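Local coordinates for protein dihydrophenazinedicarboxylate synthase (Burkholderia, PDB 4HMW) that uses FMN and molecular oxygen to catalyse several oxidations in the terminal steps of phenazine biosynthesis, releasing hydrogen peroxide, at residues F20-D25 with L34-A39; T95-G100 with E181-E186; K127-R132 with L169-R174; L199-D204 with W208-L213. All coordinates share one frame; numbering follows the deposited sequence. Where two conformers were deposited one is given.

Contact 1: residues F20-D25 with L34-A39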
# COMPACT_ATOMS: atom_id res chain seq x y z
N PHE B 20 17.00 -14.23 7.48
CA PHE B 20 15.62 -14.71 7.25
C PHE B 20 15.73 -16.24 7.26
O PHE B 20 15.52 -16.90 6.27
CB PHE B 20 15.15 -14.17 5.91
CG PHE B 20 13.69 -14.49 5.56
CD1 PHE B 20 12.82 -15.09 6.46
CD2 PHE B 20 13.22 -14.18 4.29
CE1 PHE B 20 11.51 -15.35 6.10
CE2 PHE B 20 11.92 -14.45 3.93
CZ PHE B 20 11.05 -15.05 4.83
N PRO B 21 16.04 -16.80 8.43
CA PRO B 21 16.24 -18.25 8.47
C PRO B 21 14.95 -19.00 8.21
O PRO B 21 15.02 -20.14 7.73
CB PRO B 21 16.75 -18.50 9.90
CG PRO B 21 16.40 -17.29 10.67
CD PRO B 21 16.44 -16.15 9.68
N GLU B 22 13.81 -18.36 8.46
CA GLU B 22 12.49 -18.98 8.22
C GLU B 22 12.18 -19.21 6.74
O GLU B 22 11.25 -19.95 6.39
CB GLU B 22 11.40 -18.11 8.85
CG GLU B 22 11.52 -17.98 10.34
CD GLU B 22 12.36 -16.78 10.82
OE1 GLU B 22 13.01 -16.09 9.97
OE2 GLU B 22 12.37 -16.55 12.06
N TYR B 23 12.95 -18.57 5.86
CA TYR B 23 12.75 -18.78 4.43
C TYR B 23 12.93 -20.25 4.10
O TYR B 23 12.18 -20.80 3.31
CB TYR B 23 13.75 -17.91 3.68
CG TYR B 23 13.83 -18.03 2.17
CD1 TYR B 23 12.75 -17.65 1.32
CD2 TYR B 23 15.00 -18.40 1.58
CE1 TYR B 23 12.87 -17.72 -0.04
CE2 TYR B 23 15.13 -18.44 0.21
CZ TYR B 23 14.08 -18.11 -0.60
OH TYR B 23 14.33 -18.17 -1.97
N ASP B 24 13.89 -20.90 4.74
CA ASP B 24 14.09 -22.31 4.46
C ASP B 24 13.43 -23.22 5.48
O ASP B 24 13.34 -24.42 5.27
CB ASP B 24 15.56 -22.63 4.31
CG ASP B 24 16.12 -22.13 3.00
OD1 ASP B 24 15.48 -22.32 1.93
OD2 ASP B 24 17.20 -21.51 3.03
N ASP B 25 12.93 -22.65 6.56
CA ASP B 25 12.23 -23.46 7.56
C ASP B 25 11.06 -22.69 8.20
O ASP B 25 11.15 -22.22 9.32
CB ASP B 25 13.25 -23.92 8.58
CG ASP B 25 12.72 -24.97 9.52
OD1 ASP B 25 11.71 -25.64 9.17
OD2 ASP B 25 13.33 -25.10 10.61
N LEU B 34 5.02 -12.98 11.20
CA LEU B 34 4.68 -11.56 11.20
C LEU B 34 5.12 -10.88 12.49
O LEU B 34 5.74 -9.82 12.47
CB LEU B 34 3.18 -11.37 10.97
CG LEU B 34 2.56 -9.98 11.14
CD1 LEU B 34 3.20 -9.00 10.18
CD2 LEU B 34 1.02 -10.08 10.92
N LYS B 35 4.82 -11.50 13.61
CA LYS B 35 5.22 -10.93 14.89
C LYS B 35 6.72 -10.87 15.05
O LYS B 35 7.25 -9.91 15.64
CB LYS B 35 4.58 -11.67 16.05
CG LYS B 35 3.06 -11.50 16.12
CD LYS B 35 2.49 -12.20 17.38
CE LYS B 35 1.00 -12.03 17.42
NZ LYS B 35 0.38 -12.94 18.40
N ARG B 36 7.42 -11.90 14.57
CA ARG B 36 8.88 -11.91 14.70
C ARG B 36 9.46 -10.77 13.89
O ARG B 36 10.35 -10.05 14.36
CB ARG B 36 9.46 -13.24 14.20
CG ARG B 36 9.33 -14.40 15.16
CD ARG B 36 10.08 -15.63 14.61
NE ARG B 36 9.56 -16.85 15.22
CZ ARG B 36 9.80 -18.07 14.77
NH1 ARG B 36 10.57 -18.24 13.70
NH2 ARG B 36 9.27 -19.12 15.40
N TRP B 37 8.96 -10.60 12.66
CA TRP B 37 9.43 -9.55 11.80
C TRP B 37 9.17 -8.17 12.39
O TRP B 37 10.05 -7.29 12.29
CB TRP B 37 8.88 -9.67 10.36
CG TRP B 37 9.65 -10.60 9.50
CD1 TRP B 37 10.42 -11.66 9.91
CD2 TRP B 37 9.78 -10.55 8.06
NE1 TRP B 37 11.04 -12.24 8.82
CE2 TRP B 37 10.66 -11.59 7.68
CE3 TRP B 37 9.26 -9.72 7.09
CZ2 TRP B 37 11.02 -11.81 6.34
CZ3 TRP B 37 9.59 -9.95 5.76
CH2 TRP B 37 10.47 -10.99 5.40
N LEU B 38 8.00 -7.97 12.98
CA LEU B 38 7.68 -6.68 13.59
C LEU B 38 8.61 -6.40 14.78
O LEU B 38 9.02 -5.25 15.02
CB LEU B 38 6.22 -6.61 14.06
CG LEU B 38 5.29 -6.27 12.90
CD1 LEU B 38 3.91 -6.74 13.15
CD2 LEU B 38 5.27 -4.76 12.66
N ALA B 39 8.94 -7.44 15.52
CA ALA B 39 9.81 -7.23 16.70
C ALA B 39 11.22 -6.88 16.21
O ALA B 39 11.89 -6.00 16.78
CB ALA B 39 9.82 -8.43 17.54
O HOH W 1 13.43 -13.52 9.77
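Trp-37 drives the benzo edge of its indole into the face of the Phe-20 ring, an edge-to-face aromatic pair with the two planes at 68°. The atom that leads is Trp-37 CZ2, which sits over the centre of the phenyl ring and comes within 3.6 Å of Phe-20 CZ. On the opposite face of the same phenyl ring lies Tyr-23 CB, so Phe-20 is held between the helix and its own chain. Beside the aromatic pair, Glu-22 reaches Arg-36 in a salt bridge: NH1 of Arg-36 donates to OE2 of Glu-22 at 3.0 Å. The carboxylate receives this bond on its anti lone pair, and the oxygen lies almost in the guanidinium plane. The other carboxylate oxygen, Glu-22 OE1, accepts a hydrogen bond from a water 2.6 Å away, and that water accepts one from Trp-37 NE1 at 2.9 Å. A bend at chi2 (91°) turns the Glu-22 carboxylate so that one oxygen serves each helix residue. Further out, Trp-37 also meets Phe-187 edge-to-face, and Phe-20 touches Ala-189 and Leu-199, which ties the loop before helix 30-43 to the C-terminal strands. The chemistry is thus split: the aromatic pair packs the loop on the helix, while the charged pair beside it lies nearer solvent and the indole N-H is satisfied through water.

Contact 2: residues T95-G100 with E181-E186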
# COMPACT_ATOMS: atom_id res chain seq x y z
N THR B 95 -17.96 -5.94 0.04
CA THR B 95 -17.22 -6.99 -0.64
C THR B 95 -16.34 -7.86 0.28
O THR B 95 -15.90 -8.94 -0.14
CB THR B 95 -16.29 -6.42 -1.72
OG1 THR B 95 -15.40 -5.46 -1.13
CG2 THR B 95 -17.09 -5.78 -2.84
N GLY B 96 -16.04 -7.39 1.48
CA GLY B 96 -15.30 -8.18 2.48
C GLY B 96 -13.79 -8.34 2.30
O GLY B 96 -13.04 -8.26 3.28
N TRP B 97 -13.36 -8.60 1.07
CA TRP B 97 -11.94 -8.85 0.81
C TRP B 97 -11.12 -7.59 1.07
O TRP B 97 -11.55 -6.45 0.79
CB TRP B 97 -11.74 -9.31 -0.63
CG TRP B 97 -12.46 -10.53 -1.10
CD1 TRP B 97 -13.47 -10.55 -2.03
CD2 TRP B 97 -12.26 -11.90 -0.70
NE1 TRP B 97 -13.88 -11.84 -2.26
CE2 TRP B 97 -13.18 -12.69 -1.45
CE3 TRP B 97 -11.41 -12.55 0.19
CZ2 TRP B 97 -13.25 -14.09 -1.32
CZ3 TRP B 97 -11.49 -13.95 0.32
CH2 TRP B 97 -12.42 -14.69 -0.42
N ALA B 98 -9.92 -7.78 1.62
CA ALA B 98 -8.98 -6.68 1.79
C ALA B 98 -7.56 -7.20 1.69
O ALA B 98 -7.28 -8.39 1.90
CB ALA B 98 -9.18 -6.00 3.10
N SER B 99 -6.64 -6.28 1.44
CA SER B 99 -5.22 -6.64 1.42
C SER B 99 -4.46 -5.52 2.08
O SER B 99 -4.75 -4.36 1.85
CB SER B 99 -4.75 -6.82 -0.02
OG SER B 99 -3.38 -7.19 -0.04
N GLY B 100 -3.49 -5.88 2.91
CA GLY B 100 -2.66 -4.89 3.56
C GLY B 100 -1.20 -5.12 3.22
O GLY B 100 -0.79 -6.24 3.13
N GLU B 181 -8.15 -10.96 8.88
CA GLU B 181 -7.78 -12.36 9.04
C GLU B 181 -7.27 -12.90 7.71
O GLU B 181 -8.00 -12.92 6.70
CB GLU B 181 -8.98 -13.19 9.52
CG GLU B 181 -9.60 -12.67 10.78
CD GLU B 181 -10.62 -13.61 11.40
OE1 GLU B 181 -11.11 -14.54 10.70
OE2 GLU B 181 -10.95 -13.40 12.59
N PRO B 182 -6.00 -13.32 7.69
CA PRO B 182 -5.42 -13.65 6.39
C PRO B 182 -5.84 -15.01 5.88
O PRO B 182 -6.00 -15.94 6.68
CB PRO B 182 -3.91 -13.66 6.68
CG PRO B 182 -3.81 -13.97 8.14
CD PRO B 182 -5.00 -13.31 8.77
N HIS B 183 -6.01 -15.13 4.56
CA HIS B 183 -5.97 -16.44 3.89
C HIS B 183 -4.70 -16.60 3.07
O HIS B 183 -4.45 -17.67 2.50
CB HIS B 183 -7.19 -16.64 2.97
CG HIS B 183 -7.26 -15.68 1.84
ND1 HIS B 183 -8.05 -14.56 1.88
CD2 HIS B 183 -6.62 -15.65 0.64
CE1 HIS B 183 -7.90 -13.87 0.76
NE2 HIS B 183 -7.03 -14.51 -0.01
N GLU B 184 -3.90 -15.53 2.98
CA GLU B 184 -2.66 -15.57 2.20
C GLU B 184 -1.74 -14.51 2.77
O GLU B 184 -2.19 -13.42 3.06
CB GLU B 184 -2.91 -15.32 0.71
CG GLU B 184 -1.64 -15.35 -0.14
CD GLU B 184 -1.90 -15.08 -1.62
OE1 GLU B 184 -0.94 -15.22 -2.42
OE2 GLU B 184 -3.05 -14.74 -2.02
N MET B 185 -0.46 -14.84 2.95
CA MET B 185 0.56 -13.84 3.28
C MET B 185 1.82 -14.07 2.49
O MET B 185 2.15 -15.17 2.18
CB MET B 185 0.90 -13.90 4.77
CG MET B 185 -0.26 -13.48 5.60
SD MET B 185 0.05 -13.38 7.35
CE MET B 185 1.50 -12.45 7.44
N GLU B 186 2.53 -13.00 2.17
CA GLU B 186 3.86 -13.15 1.60
C GLU B 186 4.83 -12.33 2.37
O GLU B 186 4.54 -11.17 2.77
CB GLU B 186 3.97 -12.69 0.12
CG GLU B 186 5.42 -12.98 -0.41
CD GLU B 186 5.84 -12.30 -1.73
OE1 GLU B 186 4.96 -11.91 -2.57
OE2 GLU B 186 7.09 -12.20 -1.95
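The six-membered ring of Trp-97 and the imidazole of His-183 meet obliquely, their planes at 81° and their centroids 5.4 Å apart. A corner of each ring does the touching: CE1 of His-183 lies 3.6 Å from CZ3 of Trp-97, with CE3 of the indole and ND1 of the imidazole only slightly farther from the opposing ring. No hydrogen bond passes between the two segments. The imidazole arrives from a corner in the chain, where strand 175-182 gives way to strand 184-189. With chi1 at 63°, CG of His-183 stands between the backbone N and the carbonyl carbon, which places the imidazole beside the benzo ring of Trp-97. His-183 and Glu-184 both face Ser-114 on strand 109-119, a classic beta bulge that accompanies the change of direction. Trp-97 opens strand 97-104 directly after Gly-96, which leaves the preceding helix with positive phi. Strand 109-119 pairs with both segments, bonding Ala-98 through Gly-115 and His-183 through Ser-114, so both segments border the same strand. The second subunit closes in as well: Trp-97 packs on Gly-61 of the second subunit and gives a weak hydrogen bond from NE1 to Asp-60 O of that subunit, and His-183 packs on Arg-62 of the same neighbour. Chemically, this is a small van der Waals contact between two aromatic rings at the dimer interface, with the indole N-H directed to the partner subunit instead of to the histidine.

Contact 3: residues K127-R132 with L169-R174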
# COMPACT_ATOMS: atom_id res chain seq x y z
N LYS B 127 -13.69 -1.00 24.20
CA LYS B 127 -12.36 -0.99 24.80
C LYS B 127 -11.40 -0.16 23.94
O LYS B 127 -10.59 0.61 24.45
CB LYS B 127 -11.84 -2.41 24.93
CG LYS B 127 -11.04 -2.66 26.18
N LEU B 128 -11.50 -0.33 22.63
CA LEU B 128 -10.61 0.37 21.71
C LEU B 128 -10.84 1.87 21.80
O LEU B 128 -9.90 2.65 21.81
CB LEU B 128 -10.82 -0.10 20.27
CG LEU B 128 -10.17 -1.44 19.95
CD1 LEU B 128 -10.79 -2.04 18.72
CD2 LEU B 128 -8.68 -1.27 19.76
N TRP B 129 -12.10 2.28 21.88
CA TRP B 129 -12.42 3.69 22.03
C TRP B 129 -11.90 4.23 23.36
O TRP B 129 -11.36 5.32 23.40
CB TRP B 129 -13.92 3.89 21.91
CG TRP B 129 -14.44 5.30 22.12
CD1 TRP B 129 -15.05 5.80 23.25
CD2 TRP B 129 -14.45 6.35 21.16
NE1 TRP B 129 -15.42 7.11 23.03
CE2 TRP B 129 -15.08 7.47 21.76
CE3 TRP B 129 -13.99 6.46 19.84
CZ2 TRP B 129 -15.25 8.68 21.09
CZ3 TRP B 129 -14.15 7.66 19.18
CH2 TRP B 129 -14.78 8.76 19.81
N PHE B 130 -12.04 3.45 24.44
CA PHE B 130 -11.53 3.88 25.76
C PHE B 130 -10.03 4.11 25.78
O PHE B 130 -9.54 4.96 26.51
CB PHE B 130 -11.86 2.86 26.85
CG PHE B 130 -13.32 2.71 27.13
CD1 PHE B 130 -14.22 3.70 26.79
CD2 PHE B 130 -13.78 1.55 27.74
CE1 PHE B 130 -15.57 3.54 27.06
CE2 PHE B 130 -15.13 1.38 28.02
CZ PHE B 130 -16.03 2.37 27.67
N GLY B 131 -9.28 3.34 24.99
CA GLY B 131 -7.84 3.48 24.99
C GLY B 131 -7.32 4.70 24.24
O GLY B 131 -6.11 4.89 24.13
N ARG B 132 -8.22 5.52 23.71
CA ARG B 132 -7.80 6.70 22.97
C ARG B 132 -7.93 7.97 23.81
O ARG B 132 -8.62 8.01 24.83
CB ARG B 132 -8.62 6.83 21.66
CG ARG B 132 -8.63 5.57 20.77
CD ARG B 132 -7.23 5.13 20.32
NE ARG B 132 -6.61 6.09 19.40
CZ ARG B 132 -6.70 6.06 18.07
NH1 ARG B 132 -7.39 5.10 17.45
NH2 ARG B 132 -6.09 6.99 17.34
N LEU B 169 -17.01 11.16 26.48
CA LEU B 169 -17.68 11.18 25.16
C LEU B 169 -18.04 9.77 24.74
O LEU B 169 -17.18 8.86 24.75
CB LEU B 169 -16.82 11.86 24.09
CG LEU B 169 -16.44 13.31 24.43
CD1 LEU B 169 -15.43 13.88 23.43
CD2 LEU B 169 -17.70 14.19 24.54
N PRO B 170 -19.31 9.56 24.36
CA PRO B 170 -19.71 8.21 23.99
C PRO B 170 -19.06 7.78 22.68
O PRO B 170 -18.70 8.60 21.84
CB PRO B 170 -21.24 8.31 23.90
CG PRO B 170 -21.51 9.74 23.52
CD PRO B 170 -20.39 10.54 24.18
N ARG B 171 -18.89 6.48 22.51
CA ARG B 171 -18.36 5.96 21.26
C ARG B 171 -19.41 6.11 20.17
O ARG B 171 -20.47 5.54 20.28
CB ARG B 171 -17.98 4.49 21.41
CG ARG B 171 -17.45 3.93 20.09
CD ARG B 171 -16.97 2.51 20.21
NE ARG B 171 -18.02 1.56 20.61
CZ ARG B 171 -18.81 0.91 19.77
NH1 ARG B 171 -18.74 1.10 18.45
NH2 ARG B 171 -19.69 0.05 20.24
N PRO B 172 -19.12 6.89 19.11
CA PRO B 172 -20.08 6.93 17.99
C PRO B 172 -20.24 5.54 17.40
O PRO B 172 -19.25 4.85 17.28
CB PRO B 172 -19.38 7.83 16.96
CG PRO B 172 -18.33 8.58 17.71
CD PRO B 172 -17.95 7.75 18.89
N PRO B 173 -21.46 5.15 17.01
CA PRO B 173 -21.66 3.79 16.48
C PRO B 173 -20.78 3.51 15.25
O PRO B 173 -20.43 2.35 15.03
CB PRO B 173 -23.16 3.75 16.12
CG PRO B 173 -23.67 5.20 16.32
CD PRO B 173 -22.73 5.86 17.25
N ARG B 174 -20.40 4.54 14.50
CA ARG B 174 -19.55 4.33 13.33
C ARG B 174 -18.13 3.99 13.68
O ARG B 174 -17.40 3.49 12.82
CB ARG B 174 -19.57 5.53 12.38
CG ARG B 174 -18.93 6.81 12.93
CD ARG B 174 -19.19 8.00 12.01
NE ARG B 174 -18.69 9.26 12.58
CZ ARG B 174 -19.36 10.00 13.45
NH1 ARG B 174 -20.56 9.63 13.88
NH2 ARG B 174 -18.83 11.12 13.90
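The indole N-H of Trp-129 is given to the carbonyl oxygen of Leu-169, with NE1 to O at 3.0 Å and an angle at the hydrogen of 165°. The oxygen lies close to the indole plane, at its edge, whereas the donor is tilted 34° from the plane of the carbonyl. While the edge is used in this way, the chain 169-174 runs on across one face of the ring. Arg-171 CA stands 3.6 Å from the centroid of the Trp-129 five-membered ring, and Pro-172 CD is 3.7 Å from that of the six-membered ring, two CH-pi contacts on the same face. Arg-171 CB and CG continue beside the indole with CG anti to the backbone N (chi1 178°), before a bend at chi3 turns the guanidinium off to salt bridges with Asp-126 and Glu-122. Trp-129 also touches Ser-140, which, like Arg-132 just along the chain, probably binds substrate, as in related enzymes. His-137 of helix 134-142 stacks on the indole and Phe-175 meets it edge-to-face, so the ring fastens the end of helix 122-130 to helix 134-142 and to the loop leading from helix 152-165 into strand 175-182.

Contact 4: residues L199-D204 with W208-L213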
# COMPACT_ATOMS: atom_id res chain seq x y z
N LEU B 199 8.61 -15.75 0.43
CA LEU B 199 7.94 -16.87 1.07
C LEU B 199 6.46 -16.59 1.10
O LEU B 199 6.00 -15.64 1.75
CB LEU B 199 8.46 -17.04 2.51
CG LEU B 199 7.84 -18.18 3.32
CD1 LEU B 199 8.21 -19.56 2.76
CD2 LEU B 199 8.28 -18.06 4.78
N ARG B 200 5.71 -17.43 0.42
CA ARG B 200 4.26 -17.33 0.36
C ARG B 200 3.58 -18.37 1.24
O ARG B 200 3.94 -19.54 1.19
CB ARG B 200 3.78 -17.48 -1.09
CG ARG B 200 2.27 -17.65 -1.20
CD ARG B 200 1.79 -17.95 -2.61
NE ARG B 200 2.00 -16.88 -3.56
CZ ARG B 200 2.04 -17.06 -4.89
NH1 ARG B 200 1.94 -18.28 -5.41
NH2 ARG B 200 2.22 -16.01 -5.70
N TYR B 201 2.66 -17.91 2.07
CA TYR B 201 1.74 -18.76 2.84
C TYR B 201 0.34 -18.70 2.24
O TYR B 201 -0.18 -17.61 2.01
CB TYR B 201 1.58 -18.28 4.26
CG TYR B 201 2.69 -18.63 5.23
CD1 TYR B 201 3.88 -17.91 5.24
CD2 TYR B 201 2.54 -19.67 6.15
CE1 TYR B 201 4.89 -18.20 6.15
CE2 TYR B 201 3.55 -19.99 7.05
CZ TYR B 201 4.72 -19.23 7.04
OH TYR B 201 5.72 -19.48 7.93
N GLU B 202 -0.27 -19.86 2.03
CA GLU B 202 -1.67 -19.90 1.57
C GLU B 202 -2.47 -20.83 2.45
O GLU B 202 -2.00 -21.92 2.76
CB GLU B 202 -1.77 -20.41 0.13
CG GLU B 202 -1.23 -19.51 -0.95
CD GLU B 202 -1.14 -20.20 -2.34
OE1 GLU B 202 -0.26 -21.07 -2.51
OE2 GLU B 202 -1.98 -19.89 -3.24
N ARG B 203 -3.69 -20.44 2.79
CA ARG B 203 -4.50 -21.29 3.66
C ARG B 203 -4.88 -22.53 2.91
O ARG B 203 -5.19 -22.49 1.73
CB ARG B 203 -5.76 -20.56 4.19
CG ARG B 203 -6.28 -21.19 5.47
CD ARG B 203 -7.53 -20.46 5.96
NE ARG B 203 -8.43 -21.32 6.74
CZ ARG B 203 -9.45 -20.87 7.47
NH1 ARG B 203 -10.21 -21.72 8.15
NH2 ARG B 203 -9.71 -19.57 7.55
N ASP B 204 -4.84 -23.65 3.63
CA ASP B 204 -5.12 -24.97 3.08
C ASP B 204 -5.96 -25.74 4.11
O ASP B 204 -5.46 -26.59 4.85
CB ASP B 204 -3.79 -25.67 2.79
CG ASP B 204 -3.97 -27.07 2.28
OD1 ASP B 204 -5.09 -27.39 1.80
OD2 ASP B 204 -3.00 -27.86 2.39
N TRP B 208 -1.68 -24.49 6.73
CA TRP B 208 -1.10 -23.55 5.77
C TRP B 208 -0.13 -24.29 4.87
O TRP B 208 0.52 -25.23 5.31
CB TRP B 208 -0.36 -22.41 6.47
CG TRP B 208 -1.25 -21.48 7.23
CD1 TRP B 208 -1.70 -21.62 8.52
CD2 TRP B 208 -1.82 -20.25 6.75
NE1 TRP B 208 -2.49 -20.56 8.85
CE2 TRP B 208 -2.59 -19.71 7.79
CE3 TRP B 208 -1.73 -19.56 5.53
CZ2 TRP B 208 -3.25 -18.49 7.66
CZ3 TRP B 208 -2.39 -18.36 5.40
CH2 TRP B 208 -3.15 -17.84 6.46
N LYS B 209 -0.08 -23.87 3.61
CA LYS B 209 0.91 -24.34 2.63
C LYS B 209 1.90 -23.21 2.32
O LYS B 209 1.49 -22.06 2.14
CB LYS B 209 0.17 -24.73 1.37
CG LYS B 209 0.97 -25.12 0.17
CD LYS B 209 -0.01 -25.42 -0.98
CE LYS B 209 -0.74 -24.14 -1.46
NZ LYS B 209 -2.16 -24.33 -1.90
N THR B 210 3.19 -23.53 2.25
CA THR B 210 4.18 -22.56 1.88
C THR B 210 4.89 -22.87 0.55
O THR B 210 5.05 -24.03 0.16
CB THR B 210 5.26 -22.34 2.98
OG1 THR B 210 5.95 -23.58 3.22
CG2 THR B 210 4.66 -21.84 4.30
N THR B 211 5.30 -21.80 -0.11
CA THR B 211 6.04 -21.87 -1.37
C THR B 211 7.09 -20.77 -1.40
O THR B 211 6.84 -19.68 -0.92
CB THR B 211 5.09 -21.59 -2.59
OG1 THR B 211 3.80 -22.19 -2.37
CG2 THR B 211 5.69 -22.08 -3.90
N GLN B 212 8.25 -21.05 -1.99
CA GLN B 212 9.22 -20.01 -2.29
C GLN B 212 8.98 -19.55 -3.73
O GLN B 212 8.71 -20.36 -4.59
CB GLN B 212 10.66 -20.51 -2.15
CG GLN B 212 11.02 -20.93 -0.72
CD GLN B 212 12.44 -21.48 -0.63
OE1 GLN B 212 12.97 -22.01 -1.61
NE2 GLN B 212 13.05 -21.36 0.53
N LEU B 213 9.08 -18.25 -3.97
CA LEU B 213 8.77 -17.68 -5.29
C LEU B 213 9.99 -17.06 -5.96
O LEU B 213 10.91 -16.55 -5.29
CB LEU B 213 7.67 -16.59 -5.18
CG LEU B 213 6.42 -16.98 -4.42
CD1 LEU B 213 5.50 -15.78 -4.32
CD2 LEU B 213 5.67 -18.16 -5.04
O HOH W 2 1.88 -21.10 -4.43
O HOH W 3 1.99 -21.29 -0.89
O HOH W 4 -5.04 -23.40 -0.99
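Strands 199-204 and 208-212 form an antiparallel beta hairpin in the C-terminal dimerisation region, their axes 4.5 Å apart at closest approach. Arg-200 with Thr-211 and Glu-202 with Lys-209 are the hydrogen-bonded pairs, each joined by two backbone N-H to O bonds; Tyr-201 with Thr-210 and Arg-203 with Trp-208 are non-hydrogen-bonded. The hairpin borders the second subunit, to which Gln-212 makes backbone hydrogen bonds. On the face carrying Tyr-201, the methyl CG2 of Thr-210 rests over the phenol ring, 3.6 Å from its centroid, a CH-pi contact. Trp-208 lies across Tyr-201 at about a right angle, its CE3 3.8 Å from CB of Tyr-201. This face packs on Pro-26 and Pro-30. The other face is polar. Glu-202 and Lys-209 run side by side, but their salt bridge is long, OE1 to NZ 3.8 Å. The Arg-200 side chain comes within about 5 Å of a bound FMN (nearest atoms), and over one face of its guanidinium CD1 of Leu-213 is 3.6 Å from NH2 of Arg-200. At the guanidinium edge sits a water that accepts from Arg-200 NH1 at 3.0 Å, donates to Glu-202 OE1 at 2.9 Å and lies 3.0 Å from Thr-211 OG1.

Contacts 1, 2 and 4 adjoin one another, whereas contact 3 lies apart, across the chain's centre from contacts 1 and 4. Tyr-201 N and Arg-203 N of strand 197-204 bond to the carbonyl oxygens of Met-185 and His-183, joining contact 4 to contact 2, and Gln-212 of the hairpin holds Tyr-23 and Asp-24 of the loop in contact 1. These three also touch the second subunit. Contacts 1 and 4 are partly buried, combining apolar surfaces with water-linked charges; contacts 2 and 3 lie nearer the surface, though Trp-129 of contact 3 is itself buried. Contact 4 alone rests on paired strands. Contacts 1 and 3 each set a helix tryptophan against a loop, its N-H reaching water in one and a carbonyl in the other.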